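Local atomic coordinates of BamaA.19900.a (Balamuthia mandrillaris, PDB entry 6VZZ), a protein that is a glucokinase, binding glucose and probably transferring the terminal phosphate of ATP to its 6-hydroxyl. Residues Ile255-Gly263 against Leu311-Asn322; Val41-Leu52 against Leu75-Ile86. All coordinates share one frame; numbering follows the deposited sequence.

In the fold
Contact 2 (41-52 with 75-86) closes along the chain before contact 1 (255-263 with 311-322) opens. Their centres lie about 30 Å apart on opposite sides of the chain's centre, and their nearest atoms stay about 8 Å from each other. They share no helix, strand or sheet. Contact 2 backs the five-stranded sheet with helix 72-90, whereas contact 1 joins a loop to helix 303-327, which packs on strand 186-191 of the six-stranded sheet. This fits the two-lobed actin-like ATPase fold, with glucose bound between the lobes: E258 of contact 1 holds it directly, and the side chain of I43 in contact 2 is about 9 Å away.

Contact 1: Ile255-Gly263 against Leu311-Asn322; sequences IEYEDIVSG and LHFKFLMRIAKN. With BGC (beta-D-glucopyranose), chain B.
The carbonyl oxygen of I260 is gripped by one donor across the contact and one from its own loop: ND1 of H312 donates to it at 2.9 Å, and S262 N adds a weak bond. CG of H312 lies opposite the backbone N (chi1 176°), which swings the imidazole off the helix so that this oxygen sits at the ring edge, in plane. V261, centre of an inverse gamma turn, straddles the helix surface, with CG2 3.6 Å from F315 CB and CG1 3.8 Å from L316 CB. Two CH-pi contacts run in opposite senses. I260 CD1 stands over one face of the F315 ring, 3.8 Å from its centroid, and I319 CB of the helix over one face of Y257, 3.5 Å from its centroid. The two aromatics also meet, Y257 bringing CE1 to the edge of the F315 ring. Y257 OH reaches the aliphatic part of R318, 3.4 Å from CG, while the guanidinium pairs with E356 and E237. On the other side of the loop, E258 OE1 accepts a 2.6 Å hydrogen bond from O1 of glucose, so the packing on helix 303-327 backs a sugar-binding residue. S262 N-caps helix 263-276, I260 also touches helix 234-249, and V261, H312 and L316 pack together on strand 186-191.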
loop_
_atom_site.group_PDB
_atom_site.type_symbol
_atom_site.label_atom_id
_atom_site.label_comp_id
_atom_site.label_asym_id
_atom_site.label_seq_id
_atom_site.Cartn_x
_atom_site.Cartn_y
_atom_site.Cartn_z
ATOM N N ILE A 255 17.242 6.007 -4.490
ATOM C CA ILE A 255 17.462 4.727 -3.813
ATOM C C ILE A 255 16.159 4.200 -3.214
ATOM O O ILE A 255 15.191 4.936 -2.982
ATOM C CB ILE A 255 18.562 4.845 -2.745
ATOM C CG1 ILE A 255 18.069 5.581 -1.505
ATOM C CG2 ILE A 255 19.762 5.577 -3.305
ATOM C CD1 ILE A 255 19.100 5.571 -0.371
ATOM N N GLU A 256 16.128 2.891 -2.994
ATOM C CA GLU A 256 15.016 2.238 -2.319
ATOM C C GLU A 256 15.212 2.340 -0.820
ATOM O O GLU A 256 16.337 2.472 -0.330
ATOM C CB GLU A 256 14.909 0.757 -2.704
ATOM C CG GLU A 256 15.066 0.451 -4.176
ATOM C CD GLU A 256 14.970 -1.035 -4.466
ATOM O OE1 GLU A 256 15.150 -1.845 -3.527
ATOM O OE2 GLU A 256 14.700 -1.396 -5.634
ATOM N N TYR A 257 14.095 2.270 -0.084
ATOM C CA TYR A 257 14.195 2.265 1.372
ATOM C C TYR A 257 15.111 1.142 1.846
ATOM O O TYR A 257 15.886 1.325 2.796
ATOM C CB TYR A 257 12.811 2.141 2.010
ATOM C CG TYR A 257 12.083 3.462 2.170
ATOM C CD1 TYR A 257 12.441 4.359 3.171
ATOM C CD2 TYR A 257 11.034 3.815 1.325
ATOM C CE1 TYR A 257 11.776 5.567 3.321
ATOM C CE2 TYR A 257 10.373 5.013 1.471
ATOM C CZ TYR A 257 10.748 5.891 2.467
ATOM O OH TYR A 257 10.085 7.095 2.618
ATOM N N GLU A 258 15.068 -0.016 1.166
ATOM C CA GLU A 258 15.927 -1.141 1.524
ATOM C C GLU A 258 17.408 -0.824 1.322
ATOM O O GLU A 258 18.263 -1.474 1.937
ATOM C CB GLU A 258 15.542 -2.384 0.716
ATOM C CG GLU A 258 16.286 -3.650 1.139
ATOM C CD GLU A 258 15.818 -4.903 0.411
ATOM O OE1 GLU A 258 14.662 -5.321 0.623
ATOM O OE2 GLU A 258 16.606 -5.472 -0.380
ATOM N N ASP A 259 17.738 0.168 0.498
ATOM C CA ASP A 259 19.144 0.508 0.335
ATOM C C ASP A 259 19.722 1.167 1.578
ATOM O O ASP A 259 20.951 1.289 1.689
ATOM C CB ASP A 259 19.331 1.396 -0.896
ATOM C CG ASP A 259 19.033 0.652 -2.197
ATOM O OD1 ASP A 259 19.233 -0.586 -2.231
ATOM O OD2 ASP A 259 18.607 1.295 -3.183
ATOM N N ILE A 260 18.872 1.570 2.523
ATOM C CA ILE A 260 19.312 2.046 3.821
ATOM C C ILE A 260 18.831 1.134 4.946
ATOM O O ILE A 260 19.604 0.795 5.856
ATOM C CB ILE A 260 18.840 3.496 4.055
ATOM C CG1 ILE A 260 19.609 4.456 3.146
ATOM C CG2 ILE A 260 18.958 3.897 5.517
ATOM C CD1 ILE A 260 19.138 5.897 3.262
ATOM N N VAL A 261 17.579 0.693 4.870
ATOM C CA VAL A 261 16.939 -0.029 5.958
ATOM C C VAL A 261 17.154 -1.517 5.727
ATOM O O VAL A 261 16.236 -2.239 5.325
ATOM C CB VAL A 261 15.443 0.328 6.059
ATOM C CG1 VAL A 261 14.832 -0.256 7.323
ATOM C CG2 VAL A 261 15.261 1.833 6.005
ATOM N N SER A 262 18.376 -1.976 5.985
ATOM C CA SER A 262 18.767 -3.372 5.824
ATOM C C SER A 262 20.155 -3.521 6.419
ATOM O O SER A 262 20.790 -2.537 6.806
ATOM C CB SER A 262 18.758 -3.811 4.360
ATOM O OG SER A 262 19.759 -3.116 3.647
ATOM N N GLY A 263 20.626 -4.760 6.484
ATOM C CA GLY A 263 21.977 -4.981 6.947
ATOM C C GLY A 263 23.006 -4.264 6.096
ATOM O O GLY A 263 23.794 -3.468 6.614
ATOM N N LEU A 311 20.217 7.086 11.341
ATOM C CA LEU A 311 19.656 7.270 10.008
ATOM C C LEU A 311 18.974 6.004 9.524
ATOM O O LEU A 311 17.935 6.065 8.855
ATOM C CB LEU A 311 20.750 7.692 9.033
ATOM C CG LEU A 311 21.240 9.120 9.216
ATOM C CD1 LEU A 311 22.706 9.202 8.900
ATOM C CD2 LEU A 311 20.442 10.033 8.310
ATOM N N HIS A 312 19.560 4.850 9.842
ATOM C CA HIS A 312 18.950 3.564 9.525
ATOM C C HIS A 312 17.518 3.513 10.044
ATOM O O HIS A 312 16.568 3.317 9.279
ATOM C CB HIS A 312 19.815 2.454 10.130
ATOM C CG HIS A 312 19.271 1.074 9.957
ATOM N ND1 HIS A 312 19.215 0.441 8.735
ATOM C CD2 HIS A 312 18.802 0.186 10.864
ATOM C CE1 HIS A 312 18.714 -0.772 8.895
ATOM N NE2 HIS A 312 18.452 -0.950 10.178
ATOM N N PHE A 313 17.342 3.759 11.343
ATOM C CA PHE A 313 16.011 3.682 11.927
ATOM C C PHE A 313 15.154 4.871 11.542
ATOM O O PHE A 313 13.921 4.753 11.500
ATOM C CB PHE A 313 16.105 3.553 13.440
ATOM C CG PHE A 313 16.060 2.142 13.902
ATOM C CD1 PHE A 313 14.897 1.402 13.765
ATOM C CD2 PHE A 313 17.175 1.534 14.436
ATOM C CE1 PHE A 313 14.842 0.089 14.171
ATOM C CE2 PHE A 313 17.122 0.215 14.843
ATOM C CZ PHE A 313 15.954 -0.508 14.709
ATOM N N LYS A 314 15.774 6.015 11.252
ATOM C CA LYS A 314 15.001 7.151 10.766
ATOM C C LYS A 314 14.256 6.791 9.488
ATOM O O LYS A 314 13.062 7.076 9.347
ATOM C CB LYS A 314 15.913 8.357 10.547
ATOM C CG LYS A 314 15.171 9.573 10.033
ATOM C CD LYS A 314 15.775 10.869 10.550
ATOM C CE LYS A 314 16.987 11.287 9.744
ATOM N NZ LYS A 314 17.384 12.709 10.034
ATOM N N PHE A 315 14.936 6.128 8.553
ATOM C CA PHE A 315 14.267 5.793 7.302
ATOM C C PHE A 315 13.279 4.653 7.482
ATOM O O PHE A 315 12.287 4.584 6.749
ATOM C CB PHE A 315 15.285 5.471 6.215
ATOM C CG PHE A 315 15.815 6.690 5.530
ATOM C CD1 PHE A 315 16.852 7.424 6.096
ATOM C CD2 PHE A 315 15.257 7.127 4.339
ATOM C CE1 PHE A 315 17.332 8.569 5.476
ATOM C CE2 PHE A 315 15.728 8.261 3.714
ATOM C CZ PHE A 315 16.771 8.988 4.279
ATOM N N LEU A 316 13.511 3.765 8.450
ATOM C CA LEU A 316 12.468 2.803 8.795
ATOM C C LEU A 316 11.218 3.522 9.291
ATOM O O LEU A 316 10.099 3.183 8.896
ATOM C CB LEU A 316 12.973 1.814 9.847
ATOM C CG LEU A 316 11.872 0.903 10.406
ATOM C CD1 LEU A 316 11.409 -0.088 9.357
ATOM C CD2 LEU A 316 12.336 0.187 11.651
ATOM N N MET A 317 11.392 4.540 10.140
ATOM C CA MET A 317 10.239 5.304 10.599
ATOM C C MET A 317 9.571 6.070 9.459
ATOM O O MET A 317 8.357 6.285 9.494
ATOM C CB MET A 317 10.647 6.266 11.714
ATOM C CG MET A 317 11.025 5.599 13.026
ATOM S SD MET A 317 9.649 4.717 13.793
ATOM C CE MET A 317 10.174 3.020 13.625
ATOM N N ARG A 318 10.334 6.494 8.443
ATOM C CA ARG A 318 9.724 7.278 7.369
ATOM C C ARG A 318 8.847 6.416 6.465
ATOM O O ARG A 318 7.757 6.843 6.065
ATOM C CB ARG A 318 10.791 7.984 6.542
ATOM C CG ARG A 318 10.205 8.893 5.483
ATOM C CD ARG A 318 11.247 9.875 4.973
ATOM N NE ARG A 318 12.003 10.432 6.086
ATOM C CZ ARG A 318 13.161 11.074 5.967
ATOM N NH1 ARG A 318 13.778 11.514 7.054
ATOM N NH2 ARG A 318 13.708 11.256 4.772
ATOM N N ILE A 319 9.302 5.212 6.112
ATOM C CA ILE A 319 8.456 4.351 5.293
ATOM C C ILE A 319 7.255 3.877 6.105
ATOM O O ILE A 319 6.137 3.770 5.588
ATOM C CB ILE A 319 9.276 3.178 4.705
ATOM C CG1 ILE A 319 8.419 2.267 3.815
ATOM C CG2 ILE A 319 9.894 2.331 5.799
ATOM C CD1 ILE A 319 7.643 2.989 2.737
ATOM N N ALA A 320 7.453 3.620 7.399
ATOM C CA ALA A 320 6.334 3.192 8.226
ATOM C C ALA A 320 5.296 4.299 8.358
ATOM O O ALA A 320 4.088 4.034 8.290
ATOM C CB ALA A 320 6.837 2.742 9.598
ATOM N N LYS A 321 5.750 5.545 8.538
ATOM C CA LYS A 321 4.838 6.684 8.603
ATOM C C LYS A 321 3.955 6.751 7.363
ATOM O O LYS A 321 2.724 6.787 7.461
ATOM C CB LYS A 321 5.640 7.974 8.760
ATOM C CG LYS A 321 4.844 9.244 8.549
ATOM C CD LYS A 321 5.674 10.314 7.868
ATOM C CE LYS A 321 7.129 10.248 8.304
ATOM N NZ LYS A 321 7.945 11.407 7.812
ATOM N N ASN A 322 4.570 6.728 6.181
ATOM C CA ASN A 322 3.802 6.900 4.953
ATOM C C ASN A 322 2.897 5.706 4.651
ATOM O O ASN A 322 1.807 5.886 4.088
ATOM C CB ASN A 322 4.755 7.196 3.806
ATOM C CG ASN A 322 5.252 8.628 3.862
ATOM O OD1 ASN A 322 4.524 9.560 3.507
ATOM N ND2 ASN A 322 6.469 8.824 4.366
HETATM C C2 BGC B . 12.163 -8.948 -0.670
HETATM C C3 BGC B . 10.875 -9.273 0.069
HETATM C C4 BGC B . 11.191 -9.820 1.456
HETATM C C5 BGC B . 12.097 -8.839 2.192
HETATM C C6 BGC B . 12.512 -9.299 3.568
HETATM C C1 BGC B . 12.995 -8.000 0.181
HETATM O O1 BGC B . 14.141 -7.604 -0.480
HETATM O O2 BGC B . 11.871 -8.359 -1.931
HETATM O O3 BGC B . 10.095 -10.200 -0.674
HETATM O O4 BGC B . 9.994 -9.974 2.203
HETATM O O5 BGC B . 13.289 -8.636 1.422
HETATM O O6 BGC B . 12.975 -10.634 3.553
#

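Contact 2: Val41-Leu52 against Leu75-Ile86; sequences VDIGGTNTRLAL and LIAFFDSVSDSI
Helix segment 75-86 runs nearly along strand 47-52, their directions 23° apart and their axes 10.9 Å at closest approach, and almost antiparallel to strand 41-43. The strands send V41, I43, T48, L50 and L52 toward it. L75 meets the turn end of the pair: its CD1 is 3.7 Å from I43 CG2, and its CD2 lies beside T48. The T48 methyl, CG2, is placed opposite the backbone N (chi1 -78° sets OG1 instead opposite the carbonyl carbon) and touches F78 CE2 at 3.9 Å. The two strands form the beta-hairpin whose DIGGTNT turn resembles the phosphate-binding loop of actin-like sugar kinases, and helix 72-90 makes the beta-alpha-beta crossover from strand 62-68 to strand 96-101. The F79 ring lies across side chains of both strands: F79 CE1 is 3.9 Å from V41 CG1, I43 CD1 comes to the ring edge, and L50 CD1 approaches F79 CD1 at 4.2 Å. Farther along, L50 and V82 meet tip to tip, CD1 to CG1, at 4.0 Å, and L52 CD1 meets I86 CG2 likewise at 4.1 Å. F136 packs edge-to-face with F79, and L99 of strand 96-101 touches V41, I43 and F79.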
loop_
_atom_site.group_PDB
_atom_site.type_symbol
_atom_site.label_atom_id
_atom_site.label_comp_id
_atom_site.label_asym_id
_atom_site.label_seq_id
_atom_site.Cartn_x
_atom_site.Cartn_y
_atom_site.Cartn_z
ATOM N N VAL A 41 9.582 -23.910 6.079
ATOM C CA VAL A 41 10.880 -23.387 5.669
ATOM C C VAL A 41 10.833 -21.866 5.658
ATOM O O VAL A 41 9.882 -21.271 5.138
ATOM C CB VAL A 41 11.310 -23.907 4.284
ATOM C CG1 VAL A 41 12.746 -23.473 3.980
ATOM C CG2 VAL A 41 11.189 -25.404 4.234
ATOM N N ASP A 42 11.870 -21.247 6.225
ATOM C CA ASP A 42 12.079 -19.801 6.212
ATOM C C ASP A 42 13.314 -19.543 5.354
ATOM O O ASP A 42 14.446 -19.720 5.815
ATOM C CB ASP A 42 12.253 -19.273 7.634
ATOM C CG ASP A 42 12.646 -17.796 7.678
ATOM O OD1 ASP A 42 12.515 -17.090 6.653
ATOM O OD2 ASP A 42 13.083 -17.332 8.757
ATOM N N ILE A 43 13.106 -19.145 4.104
ATOM C CA ILE A 43 14.207 -18.852 3.191
ATOM C C ILE A 43 14.467 -17.353 3.269
ATOM O O ILE A 43 13.737 -16.549 2.682
ATOM C CB ILE A 43 13.903 -19.295 1.762
ATOM C CG1 ILE A 43 13.668 -20.803 1.704
ATOM C CG2 ILE A 43 15.046 -18.899 0.852
ATOM C CD1 ILE A 43 13.243 -21.302 0.322
ATOM N N GLY A 44 15.507 -16.969 4.015
ATOM C CA GLY A 44 15.914 -15.581 4.074
ATOM C C GLY A 44 16.965 -15.251 3.030
ATOM O O GLY A 44 17.475 -16.109 2.317
ATOM N N GLY A 45 17.292 -13.965 2.944
ATOM C CA GLY A 45 18.292 -13.540 1.982
ATOM C C GLY A 45 19.694 -14.002 2.312
ATOM O O GLY A 45 20.548 -14.027 1.422
ATOM N N THR A 46 19.948 -14.364 3.569
ATOM C CA THR A 46 21.245 -14.854 4.019
ATOM C C THR A 46 21.184 -16.261 4.592
ATOM O O THR A 46 22.104 -17.053 4.360
ATOM C CB THR A 46 21.840 -13.896 5.073
ATOM O OG1 THR A 46 22.152 -12.642 4.459
ATOM C CG2 THR A 46 23.107 -14.460 5.691
ATOM N N ASN A 47 20.116 -16.599 5.324
ATOM C CA ASN A 47 20.000 -17.874 6.020
ATOM C C ASN A 47 18.657 -18.522 5.739
ATOM O O ASN A 47 17.638 -17.844 5.581
ATOM C CB ASN A 47 20.138 -17.723 7.533
ATOM C CG ASN A 47 21.257 -16.807 7.916
ATOM O OD1 ASN A 47 22.422 -17.086 7.632
ATOM N ND2 ASN A 47 20.919 -15.697 8.563
ATOM N N THR A 48 18.672 -19.850 5.715
ATOM C CA THR A 48 17.476 -20.655 5.561
ATOM C C THR A 48 17.340 -21.578 6.762
ATOM O O THR A 48 18.323 -22.165 7.223
ATOM C CB THR A 48 17.524 -21.455 4.255
ATOM O OG1 THR A 48 17.192 -20.588 3.163
ATOM C CG2 THR A 48 16.556 -22.626 4.283
ATOM N N ARG A 49 16.120 -21.678 7.279
ATOM C CA ARG A 49 15.804 -22.547 8.397
ATOM C C ARG A 49 14.690 -23.493 7.986
ATOM O O ARG A 49 13.819 -23.139 7.184
ATOM C CB ARG A 49 15.386 -21.737 9.617
ATOM C CG ARG A 49 16.491 -20.855 10.153
ATOM C CD ARG A 49 15.980 -19.898 11.215
ATOM N NE ARG A 49 17.068 -19.390 12.053
ATOM C CZ ARG A 49 17.841 -18.350 11.736
ATOM N NH1 ARG A 49 17.649 -17.699 10.594
ATOM N NH2 ARG A 49 18.807 -17.966 12.559
ATOM N N LEU A 50 14.728 -24.708 8.527
ATOM C CA LEU A 50 13.727 -25.718 8.227
ATOM C C LEU A 50 13.234 -26.296 9.537
ATOM O O LEU A 50 14.021 -26.493 10.469
ATOM C CB LEU A 50 14.289 -26.826 7.319
ATOM C CG LEU A 50 13.295 -27.833 6.730
ATOM C CD1 LEU A 50 13.716 -28.259 5.347
ATOM C CD2 LEU A 50 13.147 -29.044 7.623
ATOM N N ALA A 51 11.932 -26.565 9.610
ATOM C CA ALA A 51 11.338 -27.069 10.835
ATOM C C ALA A 51 10.230 -28.054 10.504
ATOM O O ALA A 51 9.661 -28.041 9.409
ATOM C CB ALA A 51 10.786 -25.935 11.707
ATOM N N LEU A 52 9.930 -28.908 11.479
ATOM C CA LEU A 52 8.845 -29.867 11.396
ATOM C C LEU A 52 7.888 -29.654 12.559
ATOM O O LEU A 52 8.288 -29.218 13.645
ATOM C CB LEU A 52 9.361 -31.302 11.431
ATOM C CG LEU A 52 10.553 -31.649 10.552
ATOM C CD1 LEU A 52 10.982 -33.079 10.838
ATOM C CD2 LEU A 52 10.237 -31.452 9.071
ATOM N N LEU A 75 20.607 -24.167 -1.848
ATOM C CA LEU A 75 19.424 -24.603 -1.113
ATOM C C LEU A 75 19.016 -26.018 -1.516
ATOM O O LEU A 75 18.713 -26.859 -0.660
ATOM C CB LEU A 75 18.270 -23.632 -1.346
ATOM C CG LEU A 75 18.309 -22.319 -0.565
ATOM C CD1 LEU A 75 17.021 -21.537 -0.765
ATOM C CD2 LEU A 75 18.550 -22.594 0.916
ATOM N N ILE A 76 18.994 -26.299 -2.820
ATOM C CA ILE A 76 18.606 -27.626 -3.282
ATOM C C ILE A 76 19.498 -28.691 -2.655
ATOM O O ILE A 76 19.015 -29.740 -2.210
ATOM C CB ILE A 76 18.628 -27.682 -4.824
ATOM C CG1 ILE A 76 17.492 -26.831 -5.391
ATOM C CG2 ILE A 76 18.509 -29.118 -5.339
ATOM C CD1 ILE A 76 17.541 -26.691 -6.885
ATOM N N ALA A 77 20.807 -28.436 -2.586
ATOM C CA ALA A 77 21.700 -29.393 -1.939
ATOM C C ALA A 77 21.402 -29.504 -0.446
ATOM O O ALA A 77 21.485 -30.592 0.129
ATOM C CB ALA A 77 23.156 -28.995 -2.170
ATOM N N PHE A 78 21.057 -28.387 0.200
ATOM C CA PHE A 78 20.678 -28.446 1.607
ATOM C C PHE A 78 19.382 -29.225 1.792
ATOM O O PHE A 78 19.285 -30.065 2.690
ATOM C CB PHE A 78 20.569 -27.026 2.171
ATOM C CG PHE A 78 19.796 -26.916 3.479
ATOM C CD1 PHE A 78 20.412 -27.178 4.703
ATOM C CD2 PHE A 78 18.466 -26.493 3.489
ATOM C CE1 PHE A 78 19.703 -27.052 5.916
ATOM C CE2 PHE A 78 17.756 -26.362 4.700
ATOM C CZ PHE A 78 18.377 -26.642 5.913
ATOM N N PHE A 79 18.385 -28.984 0.934
ATOM C CA PHE A 79 17.103 -29.671 1.068
ATOM C C PHE A 79 17.258 -31.171 0.825
ATOM O O PHE A 79 16.794 -31.988 1.629
ATOM C CB PHE A 79 16.072 -29.073 0.105
ATOM C CG PHE A 79 15.668 -27.656 0.429
ATOM C CD1 PHE A 79 15.556 -27.227 1.746
ATOM C CD2 PHE A 79 15.392 -26.753 -0.592
ATOM C CE1 PHE A 79 15.171 -25.916 2.049
ATOM C CE2 PHE A 79 15.012 -25.443 -0.306
ATOM C CZ PHE A 79 14.897 -25.024 1.020
ATOM N N ASP A 80 17.899 -31.551 -0.287
ATOM C CA ASP A 80 18.188 -32.962 -0.542
ATOM C C ASP A 80 18.863 -33.612 0.660
ATOM O O ASP A 80 18.453 -34.682 1.122
ATOM C CB ASP A 80 19.074 -33.114 -1.783
ATOM C CG ASP A 80 18.346 -32.776 -3.084
ATOM O OD1 ASP A 80 17.100 -32.653 -3.066
ATOM O OD2 ASP A 80 19.028 -32.636 -4.131
ATOM N N SER A 81 19.897 -32.964 1.194
ATOM C CA SER A 81 20.643 -33.550 2.301
ATOM C C SER A 81 19.763 -33.729 3.531
ATOM O O SER A 81 19.675 -34.827 4.091
ATOM C CB SER A 81 21.849 -32.681 2.636
ATOM O OG SER A 81 22.512 -33.185 3.773
ATOM N N VAL A 82 19.106 -32.655 3.972
ATOM C CA VAL A 82 18.317 -32.753 5.191
ATOM C C VAL A 82 17.079 -33.614 4.977
ATOM O O VAL A 82 16.576 -34.212 5.931
ATOM C CB VAL A 82 17.957 -31.350 5.712
ATOM C CG1 VAL A 82 16.824 -30.762 4.909
ATOM C CG2 VAL A 82 17.589 -31.417 7.174
ATOM N N SER A 83 16.587 -33.714 3.741
ATOM C CA SER A 83 15.471 -34.609 3.462
ATOM C C SER A 83 15.876 -36.063 3.685
ATOM O O SER A 83 15.184 -36.811 4.387
ATOM C CB SER A 83 14.975 -34.395 2.031
ATOM O OG SER A 83 13.905 -35.272 1.720
ATOM N N ASP A 84 17.002 -36.477 3.104
ATOM C CA ASP A 84 17.472 -37.840 3.320
ATOM C C ASP A 84 17.735 -38.118 4.796
ATOM O O ASP A 84 17.492 -39.234 5.267
ATOM C CB ASP A 84 18.726 -38.101 2.488
ATOM C CG ASP A 84 18.421 -38.265 1.022
ATOM O OD1 ASP A 84 17.238 -38.155 0.653
ATOM O OD2 ASP A 84 19.352 -38.511 0.233
ATOM N N SER A 85 18.209 -37.116 5.546
ATOM C CA SER A 85 18.505 -37.314 6.963
ATOM C C SER A 85 17.236 -37.562 7.769
ATOM O O SER A 85 17.188 -38.476 8.601
ATOM C CB SER A 85 19.267 -36.109 7.516
ATOM O OG SER A 85 20.637 -36.156 7.148
ATOM N N ILE A 86 16.197 -36.756 7.538
ATOM C CA ILE A 86 14.925 -36.960 8.225
ATOM C C ILE A 86 14.278 -38.267 7.783
ATOM O O ILE A 86 13.654 -38.972 8.587
ATOM C CB ILE A 86 14.005 -35.751 7.988
ATOM C CG1 ILE A 86 14.604 -34.507 8.647
ATOM C CG2 ILE A 86 12.587 -36.015 8.495
ATOM C CD1 ILE A 86 14.084 -33.214 8.065
#